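Long-range contact in beta-N-acetylhexosaminidase (Streptomyces plicatus, PDB 1JAK), which removes non-reducing terminal N-acetylhexosamine residues from glycoconjugates by hydrolysis, probably through the substrate-assisted mechanism of glycoside hydrolase family 20: residues V282-D290 and H322-F332. Residues are numbered along the deposited sequence; the frame is centred on the assembly and turned at random.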
# COMPACT_ATOMS: atom_id res chain seq x y z
N VAL A 282 -4.39 -23.05 -1.59
CA VAL A 282 -3.73 -22.61 -0.37
C VAL A 282 -4.02 -23.54 0.80
O VAL A 282 -4.99 -24.31 0.77
CB VAL A 282 -4.20 -21.19 0.07
CG1 VAL A 282 -4.03 -20.20 -1.07
CG2 VAL A 282 -5.65 -21.23 0.54
N GLY A 283 -3.17 -23.47 1.83
CA GLY A 283 -3.37 -24.24 3.05
C GLY A 283 -2.77 -25.63 3.21
O GLY A 283 -2.93 -26.24 4.26
N PHE A 284 -2.07 -26.10 2.19
CA PHE A 284 -1.50 -27.44 2.19
C PHE A 284 -0.06 -27.59 2.69
O PHE A 284 0.40 -28.71 2.90
CB PHE A 284 -1.58 -28.01 0.78
CG PHE A 284 -0.84 -27.19 -0.24
CD1 PHE A 284 0.53 -27.36 -0.42
CD2 PHE A 284 -1.51 -26.23 -0.99
CE1 PHE A 284 1.22 -26.58 -1.34
CE2 PHE A 284 -0.82 -25.44 -1.91
CZ PHE A 284 0.55 -25.61 -2.09
N SER A 285 0.64 -26.48 2.86
CA SER A 285 2.03 -26.53 3.29
C SER A 285 2.24 -26.16 4.75
O SER A 285 1.47 -25.41 5.33
CB SER A 285 2.87 -25.59 2.42
OG SER A 285 2.35 -24.27 2.51
N SER A 286 3.31 -26.70 5.34
CA SER A 286 3.62 -26.39 6.73
C SER A 286 5.06 -26.69 7.11
O SER A 286 5.62 -27.71 6.72
CB SER A 286 2.70 -27.17 7.68
OG SER A 286 3.04 -26.89 9.03
N LEU A 287 5.67 -25.77 7.86
CA LEU A 287 7.02 -26.01 8.34
C LEU A 287 6.81 -27.11 9.37
O LEU A 287 5.69 -27.29 9.86
CB LEU A 287 7.57 -24.76 9.04
CG LEU A 287 7.79 -23.53 8.16
CD1 LEU A 287 8.32 -22.38 9.00
CD2 LEU A 287 8.77 -23.88 7.05
N CYS A 288 7.86 -27.85 9.71
CA CYS A 288 7.69 -28.92 10.69
C CYS A 288 7.94 -28.36 12.09
O CYS A 288 9.08 -28.16 12.50
CB CYS A 288 8.62 -30.09 10.38
SG CYS A 288 7.98 -31.60 11.18
N VAL A 289 6.85 -28.10 12.80
CA VAL A 289 6.91 -27.53 14.14
C VAL A 289 7.73 -28.35 15.14
O VAL A 289 8.35 -27.78 16.04
CB VAL A 289 5.49 -27.30 14.71
CG1 VAL A 289 5.56 -26.75 16.12
CG2 VAL A 289 4.73 -26.33 13.81
N ASP A 290 7.74 -29.67 14.98
CA ASP A 290 8.47 -30.54 15.90
C ASP A 290 9.95 -30.76 15.59
O ASP A 290 10.58 -31.63 16.19
CB ASP A 290 7.79 -31.91 15.99
CG ASP A 290 6.37 -31.82 16.49
OD1 ASP A 290 6.12 -31.10 17.47
OD2 ASP A 290 5.49 -32.50 15.90
N HIS A 322 -3.36 -24.46 7.54
CA HIS A 322 -4.27 -25.59 7.67
C HIS A 322 -3.65 -26.97 7.76
O HIS A 322 -4.34 -27.95 8.05
CB HIS A 322 -5.31 -25.51 6.55
CG HIS A 322 -6.05 -24.21 6.52
ND1 HIS A 322 -6.48 -23.58 7.66
CD2 HIS A 322 -6.42 -23.42 5.49
CE1 HIS A 322 -7.09 -22.45 7.34
NE2 HIS A 322 -7.07 -22.33 6.03
N SER A 323 -2.35 -27.06 7.51
CA SER A 323 -1.66 -28.34 7.61
C SER A 323 -0.86 -28.34 8.90
O SER A 323 -0.03 -29.22 9.14
CB SER A 323 -0.75 -28.56 6.41
OG SER A 323 -1.52 -28.74 5.23
N THR A 324 -1.12 -27.34 9.74
CA THR A 324 -0.45 -27.20 11.03
C THR A 324 -1.50 -27.34 12.13
O THR A 324 -2.36 -26.48 12.29
CB THR A 324 0.19 -25.80 11.18
OG1 THR A 324 0.99 -25.50 10.03
CG2 THR A 324 1.07 -25.76 12.43
N PRO A 325 -1.46 -28.44 12.89
CA PRO A 325 -2.44 -28.64 13.97
C PRO A 325 -2.50 -27.39 14.86
O PRO A 325 -1.48 -26.79 15.15
CB PRO A 325 -1.89 -29.86 14.70
CG PRO A 325 -1.27 -30.65 13.59
CD PRO A 325 -0.53 -29.58 12.81
N LYS A 326 -3.71 -27.03 15.28
CA LYS A 326 -3.90 -25.84 16.11
C LYS A 326 -2.88 -25.70 17.25
O LYS A 326 -2.29 -24.64 17.43
CB LYS A 326 -5.32 -25.82 16.69
CG LYS A 326 -5.58 -24.64 17.62
CD LYS A 326 -5.43 -23.31 16.90
CE LYS A 326 -6.67 -22.98 16.07
NZ LYS A 326 -7.84 -22.68 16.94
N ALA A 327 -2.69 -26.77 18.02
CA ALA A 327 -1.75 -26.72 19.13
C ALA A 327 -0.32 -26.44 18.67
O ALA A 327 0.43 -25.74 19.34
CB ALA A 327 -1.80 -28.03 19.92
N ASP A 328 0.06 -27.00 17.52
CA ASP A 328 1.40 -26.77 16.99
C ASP A 328 1.53 -25.34 16.49
O ASP A 328 2.59 -24.73 16.62
CB ASP A 328 1.71 -27.74 15.84
CG ASP A 328 1.92 -29.17 16.31
OD1 ASP A 328 2.47 -29.36 17.42
OD2 ASP A 328 1.55 -30.10 15.56
N PHE A 329 0.45 -24.80 15.93
CA PHE A 329 0.46 -23.43 15.44
C PHE A 329 0.73 -22.49 16.61
O PHE A 329 1.58 -21.60 16.53
CB PHE A 329 -0.89 -23.08 14.81
CG PHE A 329 -0.99 -21.66 14.32
CD1 PHE A 329 -0.44 -21.28 13.10
CD2 PHE A 329 -1.65 -20.70 15.09
CE1 PHE A 329 -0.55 -19.97 12.65
CE2 PHE A 329 -1.76 -19.38 14.64
CZ PHE A 329 -1.21 -19.02 13.42
N VAL A 330 0.02 -22.70 17.72
CA VAL A 330 0.20 -21.87 18.90
C VAL A 330 1.63 -22.01 19.44
O VAL A 330 2.27 -21.01 19.76
CB VAL A 330 -0.81 -22.25 20.02
CG1 VAL A 330 -0.54 -21.41 21.27
CG2 VAL A 330 -2.23 -22.02 19.53
N ALA A 331 2.13 -23.24 19.53
CA ALA A 331 3.48 -23.47 20.01
C ALA A 331 4.49 -22.77 19.11
O ALA A 331 5.43 -22.13 19.58
CB ALA A 331 3.78 -24.97 20.07
N PHE A 332 4.29 -22.90 17.80
CA PHE A 332 5.18 -22.28 16.82
C PHE A 332 5.24 -20.77 16.99
O PHE A 332 6.32 -20.18 17.04
CB PHE A 332 4.71 -22.61 15.40
CG PHE A 332 5.57 -22.01 14.32
CD1 PHE A 332 6.74 -22.64 13.92
CD2 PHE A 332 5.21 -20.81 13.71
CE1 PHE A 332 7.55 -22.09 12.92
CE2 PHE A 332 6.01 -20.25 12.71
CZ PHE A 332 7.18 -20.89 12.31
O HOH W 1 3.09 -32.29 14.79
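Val289 drives its two methyls into the start of helix 326-342, on the rim of the (beta/alpha)8 barrel of the family 20 catalytic domain, where a loop preceding helix 292-307 lies against the loop and helix that follow strand 313-315. This is the tight end. With CG1 anti to the backbone N (chi1 178°), that methyl meets Asp328 O at 3.6 Å, while CG2 touches the CB atoms of both Asp328 and Phe332 and also reaches Thr324 CG2. Beside it, Leu287 CD1 comes obliquely to the Phe332 ring, 3.8 Å from CZ; Thr294 and Pro254 close in around this apolar patch.

One residue back along the loop, two hydrogen bonds are linked: Thr324 OG1 donates across the gap to Ser286 OG at 2.7 Å, and Ser286 OG in turn donates to Leu287 O, from 19° off the carbonyl plane. Without the Ser286 hydroxyl, as with an alanine here, Thr324 OG1 is likely to lose its acceptor and Leu287 O this donor. Nearer the loop's start, Gly283 O sits 3.4 Å from His322 CB, and Gly283 CA packs obliquely against the imidazole. From here the loop leads back to Val282, which touches the bound azasugar inhibitor, while the disulfide Cys288-Cys269 ties down its other end.

The solvent side is looser. Asp290 and Asp328 turn their carboxylates nearly perpendicular, 84° between planes, with OD1 of each 4.0 Å apart. One water, which probably eases that like-charge approach, donates to Asp290 OD2 at 2.7 Å and to Asp328 OD2 at 2.8 Å.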